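Side-chain contacts in Hydrogenase/urease maturation factor HypB (Helicobacter pylori, PDB 4LPS), which hydrolyses GTP slowly and is required for inserting nickel into [NiFe] hydrogenase and for the maturation of urease: residues A[35-38]-A[39-43]; A[106-109]-A[110-114]; A[118-121]-A[122-125]; A[137-140]-A[141-145]; A[170-173]-A[174-177]. All blocks are in the same frame, centred on the assembly; numbering follows the deposited sequence.

Helix 29-43 comes first, and interaction 1 lies along its last two turns. Interaction 2 closes the turn from the loop after strand 97-101 into helix 110-122. Interaction 3 ends that same helix. Interaction 4 lies in the loop after strand 131-135, and interaction 5 ends helix 170-174 before strand 178-182. All five follow in series; none nest or cross. Interactions 1, 2 and 3 tie helix 29-43 to helix 110-122, with a salt bridge from Arg40 to Asp118. Interactions 2 and 4 share the nickel ion through Cys106 and Cys142. Met172 of interaction 5 packs against the loop of interaction 4.

Interaction 1. Residues A[35-38]-A[39-43]; sequences AEMK and ERYLK. With PO4 (phosphate ion), chain I.
This is an i to i+4 contact between Met37 and Tyr41 along the last turns of helix 29-43, the first helix of the model. The methyl CE of Met37 lies 3.8 Å from CE1 of the Tyr41 ring. The Met37 chain bends at both chi2 (-54°) and chi3 (-57°), which folds the methyl back toward the ring. CB of Met37 also approaches the tyrosine hydroxyl. Met37 O sits over one face of the ring, 3.1 Å above its plane and offset toward the rim. The same oxygen accepts the backbone bond from Tyr41 N at 2.9 Å, so the ring folds back over the turn that carries it. Leu42 N bonds to Lys38 O in the same helical pattern.

On another side of the helix, a water donates to Glu36 O and, weakly, to Glu39 OE2. The carboxylates of Glu36 and Glu39 are turned 77° against each other. Their OE1 atoms stay 5.6 Å apart, which would limit the repulsion of like charges. Arg40 bends at chi3 and meets a phosphate ion at the edge of its guanidinium. Its NE bonds to phosphate O4 at 2.8 Å, and its NH1 bonds to O2 at 2.9 Å. These two bonds fix the rotation of the group. The phosphate is probably from the crystallisation liquor.

Helix 110-122 lies alongside: Met37 touches Glu114 and Phe117, and Tyr41 touches Ile113. Arg40 NH2 makes a salt bridge to Asp118 of that helix, while the Tyr41 hydroxyl bonds to Leu148 O in the loop before strand 152-158.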
loop_
_atom_site.group_PDB
_atom_site.type_symbol
_atom_site.label_atom_id
_atom_site.label_comp_id
_atom_site.label_asym_id
_atom_site.label_seq_id
_atom_site.Cartn_x
_atom_site.Cartn_y
_atom_site.Cartn_z
ATOM N N ALA A 35 9.819 2.222 14.485
ATOM C CA ALA A 35 11.230 1.871 14.391
ATOM C C ALA A 35 11.488 0.471 14.942
ATOM O O ALA A 35 12.327 -0.268 14.424
ATOM C CB ALA A 35 12.078 2.900 15.128
ATOM N N GLU A 36 10.771 0.119 16.005
ATOM C CA GLU A 36 10.898 -1.202 16.615
ATOM C C GLU A 36 10.305 -2.288 15.725
ATOM O O GLU A 36 10.823 -3.404 15.670
ATOM C CB GLU A 36 10.231 -1.218 17.987
ATOM C CG GLU A 36 10.986 -0.418 19.034
ATOM C CD GLU A 36 10.281 -0.413 20.367
ATOM O OE1 GLU A 36 10.961 -0.554 21.402
ATOM O OE2 GLU A 36 9.041 -0.269 20.375
ATOM N N MET A 37 9.205 -1.972 15.048
ATOM C CA MET A 37 8.608 -2.918 14.110
ATOM C C MET A 37 9.516 -3.118 12.906
ATOM O O MET A 37 9.594 -4.218 12.360
ATOM C CB MET A 37 7.224 -2.453 13.653
ATOM C CG MET A 37 6.127 -2.615 14.698
ATOM S SD MET A 37 5.995 -4.300 15.346
ATOM C CE MET A 37 5.727 -5.221 13.829
ATOM N N LYS A 38 10.176 -2.044 12.478
ATOM C CA LYS A 38 11.119 -2.123 11.366
ATOM C C LYS A 38 12.289 -3.060 11.675
ATOM O O LYS A 38 12.777 -3.758 10.786
ATOM C CB LYS A 38 11.644 -0.737 10.995
ATOM C CG LYS A 38 12.389 -0.718 9.664
ATOM C CD LYS A 38 12.784 0.685 9.234
ATOM C CE LYS A 38 13.657 0.637 7.989
ATOM N NZ LYS A 38 14.134 1.984 7.586
ATOM N N GLU A 39 12.744 -3.062 12.927
ATOM C CA GLU A 39 13.736 -4.036 13.376
ATOM C C GLU A 39 13.280 -5.461 13.078
ATOM O O GLU A 39 14.042 -6.271 12.555
ATOM C CB GLU A 39 14.007 -3.891 14.875
ATOM C CG GLU A 39 14.543 -2.536 15.300
ATOM C CD GLU A 39 14.735 -2.438 16.799
ATOM O OE1 GLU A 39 14.675 -1.311 17.331
ATOM O OE2 GLU A 39 14.941 -3.488 17.450
ATOM N N ARG A 40 12.031 -5.759 13.423
ATOM C CA ARG A 40 11.475 -7.094 13.233
ATOM C C ARG A 40 11.270 -7.425 11.758
ATOM O O ARG A 40 11.446 -8.575 11.353
ATOM C CB ARG A 40 10.155 -7.232 13.992
ATOM C CG ARG A 40 10.281 -6.957 15.486
ATOM C CD ARG A 40 9.042 -7.392 16.248
ATOM N NE ARG A 40 8.853 -8.840 16.189
ATOM C CZ ARG A 40 7.742 -9.464 16.562
ATOM N NH1 ARG A 40 7.659 -10.783 16.473
ATOM N NH2 ARG A 40 6.714 -8.767 17.022
ATOM N N TYR A 41 10.885 -6.426 10.966
ATOM C CA TYR A 41 10.717 -6.618 9.528
ATOM C C TYR A 41 12.006 -7.111 8.896
ATOM O O TYR A 41 12.010 -8.059 8.110
ATOM C CB TYR A 41 10.301 -5.314 8.834
ATOM C CG TYR A 41 8.979 -4.714 9.262
ATOM C CD1 TYR A 41 7.996 -5.486 9.858
ATOM C CD2 TYR A 41 8.713 -3.371 9.039
ATOM C CE1 TYR A 41 6.786 -4.933 10.232
ATOM C CE2 TYR A 41 7.513 -2.811 9.407
ATOM C CZ TYR A 41 6.554 -3.594 10.004
ATOM O OH TYR A 41 5.357 -3.027 10.369
ATOM N N LEU A 42 13.101 -6.458 9.264
ATOM C CA LEU A 42 14.417 -6.767 8.721
ATOM C C LEU A 42 14.914 -8.110 9.249
ATOM O O LEU A 42 15.547 -8.876 8.524
ATOM C CB LEU A 42 15.406 -5.647 9.058
ATOM C CG LEU A 42 14.996 -4.257 8.550
ATOM C CD1 LEU A 42 16.043 -3.199 8.886
ATOM C CD2 LEU A 42 14.709 -4.278 7.053
ATOM N N LYS A 43 14.633 -8.377 10.521
ATOM C CA LYS A 43 14.972 -9.655 11.136
ATOM C C LYS A 43 14.335 -10.812 10.371
ATOM O O LYS A 43 14.958 -11.852 10.162
ATOM C CB LYS A 43 14.515 -9.680 12.593
ATOM C CG LYS A 43 15.197 -10.732 13.448
ATOM C CD LYS A 43 15.053 -10.393 14.925
ATOM C CE LYS A 43 15.711 -9.062 15.258
ATOM N NZ LYS A 43 15.426 -8.633 16.657
HETATM P P PO4 I . 11.187 -11.509 15.205
HETATM O O1 PO4 I . 12.138 -11.870 14.093
HETATM O O2 PO4 I . 9.788 -11.876 14.786
HETATM O O3 PO4 I . 11.536 -12.263 16.464
HETATM O O4 PO4 I . 11.270 -10.028 15.478
HETATM O O HOH W 1 12.130 -4.337 17.851
#

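Interaction 2. Residues A[106-109]-A[110-114]; sequences CHLE and ASMIE. With NI (nickel (II) ion), chain F.
Met112 reaches back to Glu109 with CG anti to its own carbonyl carbon (chi1 -63°) and the rest of its chain extended. This puts SD 3.4 Å from Glu109 N, which gives it a weak N-H...S bond. The Met112 methyl CE lies across the side chain of Glu109, and CD2 of Leu108 packs on SD at 3.8 Å. Met112 N bonds to Glu109 O at 2.8 Å, with the donor 51° out of the carbonyl plane. These bonds lie where the loop after strand 97-101 enters helix 110-122.

On the polar side, hydrogen bonds run from the nickel ligand Cys106 through His107 to Glu109. Cys106 SG binds the nickel ion at 2.2 Å, and Cys142 also binds it. His107 ND1 donates to Cys106 SG at 3.3 Å, nearly straight at 178° and in the ring plane. At the other end of the ring, NE2 donates to Glu109 OE1 at 2.9 Å, on the anti side of the carboxylate and somewhat out of its plane. Tyr146 stacks on the imidazole.

His107 is considered a nickel ligand in the nucleotide-free state. Here GDP is bound and the imidazole donates to a ligand sulfur instead. Bonds at both ring nitrogens, close to the ring plane, would fix the rotation of the ring, and the N-H...S bond would be expected to draw some charge from the thiolate.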
loop_
_atom_site.group_PDB
_atom_site.type_symbol
_atom_site.label_atom_id
_atom_site.label_comp_id
_atom_site.label_asym_id
_atom_site.label_seq_id
_atom_site.Cartn_x
_atom_site.Cartn_y
_atom_site.Cartn_z
ATOM N N CYS A 106 -9.371 5.762 12.145
ATOM C CA CYS A 106 -9.416 6.000 10.706
ATOM C C CYS A 106 -8.112 5.639 10.011
ATOM O O CYS A 106 -7.906 5.982 8.845
ATOM C CB CYS A 106 -9.741 7.465 10.436
ATOM S SG CYS A 106 -8.483 8.614 11.060
ATOM N N HIS A 107 -7.245 4.934 10.724
ATOM C CA HIS A 107 -5.885 4.713 10.267
ATOM C C HIS A 107 -5.259 3.570 11.044
ATOM O O HIS A 107 -5.767 3.175 12.095
ATOM C CB HIS A 107 -5.055 5.983 10.455
ATOM C CG HIS A 107 -4.918 6.393 11.888
ATOM N ND1 HIS A 107 -5.823 7.219 12.518
ATOM C CD2 HIS A 107 -3.996 6.062 12.824
ATOM C CE1 HIS A 107 -5.456 7.393 13.775
ATOM N NE2 HIS A 107 -4.352 6.702 13.986
ATOM N N LEU A 108 -4.157 3.039 10.528
ATOM C CA LEU A 108 -3.388 2.055 11.269
ATOM C C LEU A 108 -2.279 2.737 12.059
ATOM O O LEU A 108 -1.787 3.800 11.674
ATOM C CB LEU A 108 -2.804 1.002 10.325
ATOM C CG LEU A 108 -3.846 0.050 9.731
ATOM C CD1 LEU A 108 -3.202 -0.960 8.791
ATOM C CD2 LEU A 108 -4.622 -0.656 10.836
ATOM N N GLU A 109 -1.893 2.117 13.168
ATOM C CA GLU A 109 -0.736 2.558 13.935
ATOM C C GLU A 109 0.220 1.385 14.120
ATOM O O GLU A 109 -0.195 0.227 14.041
ATOM C CB GLU A 109 -1.168 3.142 15.283
ATOM C CG GLU A 109 -1.989 4.418 15.153
ATOM C CD GLU A 109 -2.577 4.869 16.471
ATOM O OE1 GLU A 109 -3.194 5.956 16.509
ATOM O OE2 GLU A 109 -2.433 4.131 17.468
ATOM N N ALA A 110 1.494 1.685 14.355
ATOM C CA ALA A 110 2.527 0.654 14.423
ATOM C C ALA A 110 2.228 -0.425 15.463
ATOM O O ALA A 110 2.506 -1.602 15.234
ATOM C CB ALA A 110 3.876 1.289 14.708
ATOM N N SER A 111 1.672 -0.024 16.601
ATOM C CA SER A 111 1.309 -0.973 17.648
ATOM C C SER A 111 0.246 -1.972 17.179
ATOM O O SER A 111 0.179 -3.092 17.687
ATOM C CB SER A 111 0.826 -0.223 18.891
ATOM O OG SER A 111 -0.257 0.636 18.581
ATOM N N MET A 112 -0.575 -1.569 16.210
ATOM C CA MET A 112 -1.606 -2.453 15.665
ATOM C C MET A 112 -1.010 -3.551 14.790
ATOM O O MET A 112 -1.551 -4.657 14.714
ATOM C CB MET A 112 -2.622 -1.656 14.840
ATOM C CG MET A 112 -3.420 -0.608 15.607
ATOM S SD MET A 112 -4.500 0.313 14.487
ATOM C CE MET A 112 -4.899 1.759 15.477
ATOM N N ILE A 113 0.107 -3.245 14.135
ATOM C CA ILE A 113 0.759 -4.201 13.243
ATOM C C ILE A 113 1.331 -5.389 14.016
ATOM O O ILE A 113 1.369 -6.509 13.504
ATOM C CB ILE A 113 1.885 -3.531 12.425
ATOM C CG1 ILE A 113 1.401 -2.209 11.820
ATOM C CG2 ILE A 113 2.390 -4.466 11.332
ATOM C CD1 ILE A 113 0.268 -2.372 10.812
ATOM N N GLU A 114 1.765 -5.137 15.250
ATOM C CA GLU A 114 2.503 -6.125 16.033
ATOM C C GLU A 114 1.715 -7.417 16.207
ATOM O O GLU A 114 2.251 -8.511 16.021
ATOM C CB GLU A 114 2.861 -5.561 17.410
ATOM C CG GLU A 114 3.593 -6.552 18.300
ATOM C CD GLU A 114 3.965 -5.975 19.650
ATOM O OE1 GLU A 114 4.422 -6.747 20.524
ATOM O OE2 GLU A 114 3.804 -4.751 19.840
HETATM NI NI NI F . -9.202 10.686 10.634
HETATM O O HOH W 2 -0.758 3.227 18.950
#

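Interaction 3. Residues A[118-121]-A[122-125]; sequences DLLK and DEGA. With PO4 (phosphate ion), chain I.
Leu120 CD2 touches the methyl CB of Ala125 at 3.8 Å. This is the apolar contact across the end of helix 110-122. The methyl also rests near Leu120 O. That oxygen accepts a weak bond from Ala125 N at 2.9 Å, so backbone and side chain of Ala125 both fold against the same residue. The carboxylate of Glu123 crosses the leucine, with OE1 4.0 Å from CD2. CG of Glu123 lies beside its own backbone N (chi1 -74°), which lays the chain back along the helix over Leu119 O. Glu123 N bonds to that oxygen at 2.9 Å. One residue earlier, Asp122 N bonds to Asp118 O.

The helix closes in a Schellman motif. Gly124 takes the positive phi, 88°, that this motif requires. Its N bonds to Lys121 O at 3.0 Å, with the donor above the carbonyl plane. Together with the weak bond from Ala125 N to Leu120 O, this turns the chain out of the helix and toward strand 131-135.

Further out, Lys121 runs extended along its whole length, with CG anti to the backbone N (chi1 -176°). Its NZ makes weak bonds to phosphate O3 at 3.3 Å and O2 at 3.4 Å. Arg40 of helix 29-43 holds the same ion. Glu123 OE2 bonds to His98 of strand 97-101. Leu120 faces the sheet and packs on His98, Cys75 and Val77.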
loop_
_atom_site.group_PDB
_atom_site.type_symbol
_atom_site.label_atom_id
_atom_site.label_comp_id
_atom_site.label_asym_id
_atom_site.label_seq_id
_atom_site.Cartn_x
_atom_site.Cartn_y
_atom_site.Cartn_z
ATOM N N ASP A 118 2.736 -11.026 14.669
ATOM C CA ASP A 118 2.977 -12.204 15.494
ATOM C C ASP A 118 2.189 -13.423 15.012
ATOM O O ASP A 118 2.721 -14.535 14.967
ATOM C CB ASP A 118 2.640 -11.906 16.955
ATOM C CG ASP A 118 3.640 -10.973 17.605
ATOM O OD1 ASP A 118 4.706 -10.732 17.001
ATOM O OD2 ASP A 118 3.363 -10.477 18.719
ATOM N N LEU A 119 0.921 -13.216 14.666
ATOM C CA LEU A 119 0.085 -14.292 14.133
ATOM C C LEU A 119 0.647 -14.839 12.828
ATOM O O LEU A 119 0.784 -16.052 12.662
ATOM C CB LEU A 119 -1.350 -13.810 13.903
ATOM C CG LEU A 119 -2.210 -13.434 15.111
ATOM C CD1 LEU A 119 -3.522 -12.838 14.647
ATOM C CD2 LEU A 119 -2.472 -14.645 15.990
ATOM N N LEU A 120 0.967 -13.937 11.904
ATOM C CA LEU A 120 1.526 -14.319 10.614
ATOM C C LEU A 120 2.853 -15.049 10.779
ATOM O O LEU A 120 3.168 -15.964 10.015
ATOM C CB LEU A 120 1.703 -13.086 9.726
ATOM C CG LEU A 120 0.410 -12.502 9.154
ATOM C CD1 LEU A 120 0.682 -11.177 8.468
ATOM C CD2 LEU A 120 -0.225 -13.483 8.182
ATOM N N LYS A 121 3.629 -14.637 11.776
ATOM C CA LYS A 121 4.880 -15.313 12.086
ATOM C C LYS A 121 4.618 -16.738 12.562
ATOM O O LYS A 121 5.212 -17.689 12.052
ATOM C CB LYS A 121 5.669 -14.545 13.146
ATOM C CG LYS A 121 7.031 -15.152 13.438
ATOM C CD LYS A 121 7.625 -14.626 14.732
ATOM C CE LYS A 121 9.012 -15.203 14.959
ATOM N NZ LYS A 121 9.519 -14.914 16.325
ATOM N N ASP A 122 3.724 -16.873 13.536
ATOM C CA ASP A 122 3.426 -18.170 14.136
ATOM C C ASP A 122 2.789 -19.127 13.133
ATOM O O ASP A 122 2.881 -20.347 13.277
ATOM C CB ASP A 122 2.511 -17.993 15.348
ATOM C CG ASP A 122 3.212 -17.326 16.518
ATOM O OD1 ASP A 122 4.458 -17.238 16.497
ATOM O OD2 ASP A 122 2.515 -16.880 17.455
ATOM N N GLU A 123 2.136 -18.566 12.122
ATOM C CA GLU A 123 1.471 -19.359 11.096
ATOM C C GLU A 123 2.447 -19.779 10.003
ATOM O O GLU A 123 2.121 -20.619 9.165
ATOM C CB GLU A 123 0.302 -18.572 10.499
ATOM C CG GLU A 123 -0.912 -18.481 11.414
ATOM C CD GLU A 123 -1.889 -17.402 10.989
ATOM O OE1 GLU A 123 -1.669 -16.768 9.935
ATOM O OE2 GLU A 123 -2.885 -17.187 11.712
ATOM N N GLY A 124 3.641 -19.188 10.012
ATOM C CA GLY A 124 4.667 -19.527 9.040
ATOM C C GLY A 124 4.585 -18.707 7.767
ATOM O O GLY A 124 5.324 -18.945 6.809
ATOM N N ALA A 125 3.670 -17.746 7.755
ATOM C CA ALA A 125 3.458 -16.900 6.587
ATOM C C ALA A 125 4.659 -16.008 6.282
ATOM O O ALA A 125 4.958 -15.736 5.118
ATOM C CB ALA A 125 2.214 -16.053 6.783
HETATM P P PO4 I . 11.187 -11.509 15.205
HETATM O O1 PO4 I . 12.138 -11.870 14.093
HETATM O O2 PO4 I . 9.788 -11.876 14.786
HETATM O O3 PO4 I . 11.536 -12.263 16.464
HETATM O O4 PO4 I . 11.270 -10.028 15.478
#

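Interaction 4. Residues A[137-140]-A[141-145]; sequences VGNL and VCPSS. With NI (nickel (II) ion), chain F; PO4 (phosphate ion), chain E.
Asn139 links backbone and metal site with one amide. Its OD1 accepts from Val141 N at 2.9 Å, with the N-H coming from above the amide, 56° out of its plane. Its ND2 points to Cys142 SG at 3.6 Å, a weak N-H...S bond. With chi1 at -173° the side chain leaves on the far side of its own N, and the amide hangs over the following turn. The proline ring of Pro143 crosses the amide, its CD 3.6 Å from Asn139 CG. The turn then tightens into the short 3-10 segment 142-145. There Val141 O accepts from both Ser144 N and Ser144 OG, the latter at 2.6 Å.

Cys142 SG binds the nickel ion at 2.1 Å. At the start of the turn, Gly138 N makes a weak bond to a phosphate that Lys59 NZ also holds.

Ser144 holds the turn that carries Cys142, and Asn139 lies in the second shell beside its sulfur. Asn139 ND2 also bonds to O of Cys106, in the loop before helix 110-122. Shared between that oxygen and the Cys142 sulfur, the amide nitrogen ties the two metal-binding loops together.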
loop_
_atom_site.group_PDB
_atom_site.type_symbol
_atom_site.label_atom_id
_atom_site.label_comp_id
_atom_site.label_asym_id
_atom_site.label_seq_id
_atom_site.Cartn_x
_atom_site.Cartn_y
_atom_site.Cartn_z
ATOM N N VAL A 137 -6.350 1.531 6.241
ATOM C CA VAL A 137 -7.733 1.994 6.265
ATOM C C VAL A 137 -7.984 2.985 5.132
ATOM O O VAL A 137 -7.151 3.859 4.871
ATOM C CB VAL A 137 -8.075 2.659 7.613
ATOM C CG1 VAL A 137 -9.516 3.154 7.627
ATOM C CG2 VAL A 137 -7.831 1.683 8.759
ATOM N N GLY A 138 -9.113 2.835 4.444
ATOM C CA GLY A 138 -9.487 3.785 3.412
ATOM C C GLY A 138 -9.637 5.180 3.987
ATOM O O GLY A 138 -10.550 5.443 4.775
ATOM N N ASN A 139 -8.732 6.067 3.579
ATOM C CA ASN A 139 -8.615 7.413 4.133
ATOM C C ASN A 139 -7.453 8.126 3.448
ATOM O O ASN A 139 -6.328 7.621 3.447
ATOM C CB ASN A 139 -8.408 7.355 5.651
ATOM C CG ASN A 139 -8.441 8.726 6.305
ATOM O OD1 ASN A 139 -8.543 9.752 5.634
ATOM N ND2 ASN A 139 -8.382 8.743 7.629
ATOM N N LEU A 140 -7.720 9.278 2.840
ATOM C CA LEU A 140 -6.665 10.026 2.163
ATOM C C LEU A 140 -5.981 11.043 3.072
ATOM O O LEU A 140 -5.176 11.846 2.604
ATOM C CB LEU A 140 -7.220 10.748 0.931
ATOM C CG LEU A 140 -7.021 10.068 -0.423
ATOM C CD1 LEU A 140 -7.394 11.009 -1.565
ATOM C CD2 LEU A 140 -5.591 9.591 -0.575
ATOM N N VAL A 141 -6.300 11.021 4.365
ATOM C CA VAL A 141 -5.745 12.015 5.283
ATOM C C VAL A 141 -4.893 11.378 6.377
ATOM O O VAL A 141 -3.666 11.371 6.290
ATOM C CB VAL A 141 -6.854 12.854 5.943
ATOM C CG1 VAL A 141 -6.245 13.942 6.825
ATOM C CG2 VAL A 141 -7.736 13.484 4.878
ATOM N N CYS A 142 -5.551 10.850 7.405
ATOM C CA CYS A 142 -4.888 10.450 8.648
ATOM C C CYS A 142 -3.769 9.398 8.549
ATOM O O CYS A 142 -2.806 9.471 9.313
ATOM C CB CYS A 142 -5.940 9.949 9.638
ATOM S SG CYS A 142 -7.227 11.164 9.990
ATOM N N PRO A 143 -3.878 8.415 7.632
ATOM C CA PRO A 143 -2.747 7.479 7.596
ATOM C C PRO A 143 -1.428 8.115 7.141
ATOM O O PRO A 143 -0.370 7.525 7.354
ATOM C CB PRO A 143 -3.208 6.403 6.602
ATOM C CG PRO A 143 -4.697 6.509 6.585
ATOM C CD PRO A 143 -4.985 7.964 6.767
ATOM N N SER A 144 -1.489 9.308 6.553
ATOM C CA SER A 144 -0.280 10.028 6.159
ATOM C C SER A 144 0.542 10.513 7.357
ATOM O O SER A 144 1.668 10.986 7.192
ATOM C CB SER A 144 -0.640 11.221 5.268
ATOM O OG SER A 144 -1.220 12.271 6.021
ATOM N N SER A 145 -0.022 10.401 8.556
ATOM C CA SER A 145 0.636 10.894 9.763
ATOM C C SER A 145 1.197 9.785 10.653
ATOM O O SER A 145 1.691 10.062 11.746
ATOM C CB SER A 145 -0.339 11.745 10.578
ATOM O OG SER A 145 -0.626 12.967 9.919
HETATM NI NI NI F . -9.202 10.686 10.634
HETATM P P PO4 E . -10.951 0.125 1.902
HETATM O O1 PO4 E . -10.178 0.094 3.196
HETATM O O2 PO4 E . -10.885 -1.238 1.263
HETATM O O3 PO4 E . -12.388 0.481 2.184
HETATM O O4 PO4 E . -10.344 1.150 0.982
#

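Interaction 5. Residues A[170-173]-A[174-177]; sequences PTMF and MCAD
Met172 and Cys175 form the buried, close-packed side of this turn at the end of helix 170-174. Cys175 SG lies 3.1 Å from Met172 O and 4.2 Å from Met172 SD. Its chi1 of 84° places SG between the backbone N and the carbonyl carbon, turned back over the last turn. Cys175 N bonds to Met172 O at 3.2 Å, the donor 63° out of the carbonyl plane. Ala176 N then bonds weakly to Phe173 O, which its methyl also touches. Met172 packs on Leu140 and Ser144 of the metal-site loop. Phe173 faces Val155 of strand 152-158 and Met201 and Leu204 of helix 194-204.

The other side is more open. Thr171 is exposed, and Met174 is partly so. Met174 bends at chi3 (-65°), bringing its methyl CE 3.9 Å from Pro170 CB and 3.2 Å from Pro170 O. Met174 N bonds to that same oxygen at 2.9 Å.

The contact between the segments is thus mostly thioether, thiol and methyl groups around backbone bonds, with no charged pair across it. Lys205 NZ, from outside, bonds to both Met174 O and Ala176 O, and its positive charge would probably stabilise the carbonyls where the chain leaves the helix.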
loop_
_atom_site.group_PDB
_atom_site.type_symbol
_atom_site.label_atom_id
_atom_site.label_comp_id
_atom_site.label_asym_id
_atom_site.label_seq_id
_atom_site.Cartn_x
_atom_site.Cartn_y
_atom_site.Cartn_z
ATOM N N PRO A 170 -2.328 17.062 -0.129
ATOM C CA PRO A 170 -0.885 17.132 -0.375
ATOM C C PRO A 170 -0.043 16.326 0.612
ATOM O O PRO A 170 0.985 15.785 0.201
ATOM C CB PRO A 170 -0.582 18.631 -0.251
ATOM C CG PRO A 170 -1.656 19.164 0.623
ATOM C CD PRO A 170 -2.875 18.374 0.262
ATOM N N THR A 171 -0.459 16.239 1.875
ATOM C CA THR A 171 0.339 15.542 2.883
ATOM C C THR A 171 0.380 14.040 2.611
ATOM O O THR A 171 1.408 13.393 2.815
ATOM C CB THR A 171 -0.199 15.798 4.313
ATOM O OG1 THR A 171 -0.113 17.197 4.618
ATOM C CG2 THR A 171 0.601 15.022 5.347
ATOM N N MET A 172 -0.727 13.484 2.131
ATOM C CA MET A 172 -0.734 12.075 1.754
ATOM C C MET A 172 0.201 11.801 0.579
ATOM O O MET A 172 0.991 10.859 0.611
ATOM C CB MET A 172 -2.151 11.607 1.420
ATOM C CG MET A 172 -2.213 10.173 0.914
ATOM S SD MET A 172 -1.663 8.919 2.095
ATOM C CE MET A 172 -3.038 8.899 3.241
ATOM N N PHE A 173 0.103 12.617 -0.462
ATOM C CA PHE A 173 0.887 12.387 -1.669
ATOM C C PHE A 173 2.372 12.729 -1.494
ATOM O O PHE A 173 3.214 12.216 -2.230
ATOM C CB PHE A 173 0.286 13.166 -2.840
ATOM C CG PHE A 173 -0.982 12.559 -3.372
ATOM C CD1 PHE A 173 -0.931 11.502 -4.269
ATOM C CD2 PHE A 173 -2.224 13.021 -2.957
ATOM C CE1 PHE A 173 -2.094 10.928 -4.760
ATOM C CE2 PHE A 173 -3.391 12.452 -3.442
ATOM C CZ PHE A 173 -3.327 11.404 -4.343
ATOM N N MET A 174 2.692 13.593 -0.532
ATOM C CA MET A 174 4.090 13.887 -0.217
ATOM C C MET A 174 4.789 12.746 0.537
ATOM O O MET A 174 6.015 12.724 0.625
ATOM C CB MET A 174 4.209 15.192 0.580
ATOM C CG MET A 174 4.233 16.442 -0.297
ATOM S SD MET A 174 4.393 17.985 0.627
ATOM C CE MET A 174 2.858 18.011 1.550
ATOM N N CYS A 175 4.026 11.806 1.090
ATOM C CA CYS A 175 4.651 10.673 1.770
ATOM C C CYS A 175 4.809 9.469 0.843
ATOM O O CYS A 175 5.364 8.441 1.237
ATOM C CB CYS A 175 3.848 10.279 3.013
ATOM S SG CYS A 175 2.445 9.194 2.735
ATOM N N ALA A 176 4.324 9.603 -0.387
ATOM C CA ALA A 176 4.384 8.516 -1.360
ATOM C C ALA A 176 5.787 8.327 -1.933
ATOM O O ALA A 176 6.427 9.286 -2.369
ATOM C CB ALA A 176 3.393 8.763 -2.485
ATOM N N ASP A 177 6.251 7.082 -1.932
ATOM C CA ASP A 177 7.442 6.699 -2.676
ATOM C C ASP A 177 7.050 6.337 -4.101
ATOM O O ASP A 177 7.900 6.196 -4.977
ATOM C CB ASP A 177 8.152 5.525 -2.001
ATOM C CG ASP A 177 8.564 5.836 -0.583
ATOM O OD1 ASP A 177 9.540 6.594 -0.407
ATOM O OD2 ASP A 177 7.909 5.336 0.354
#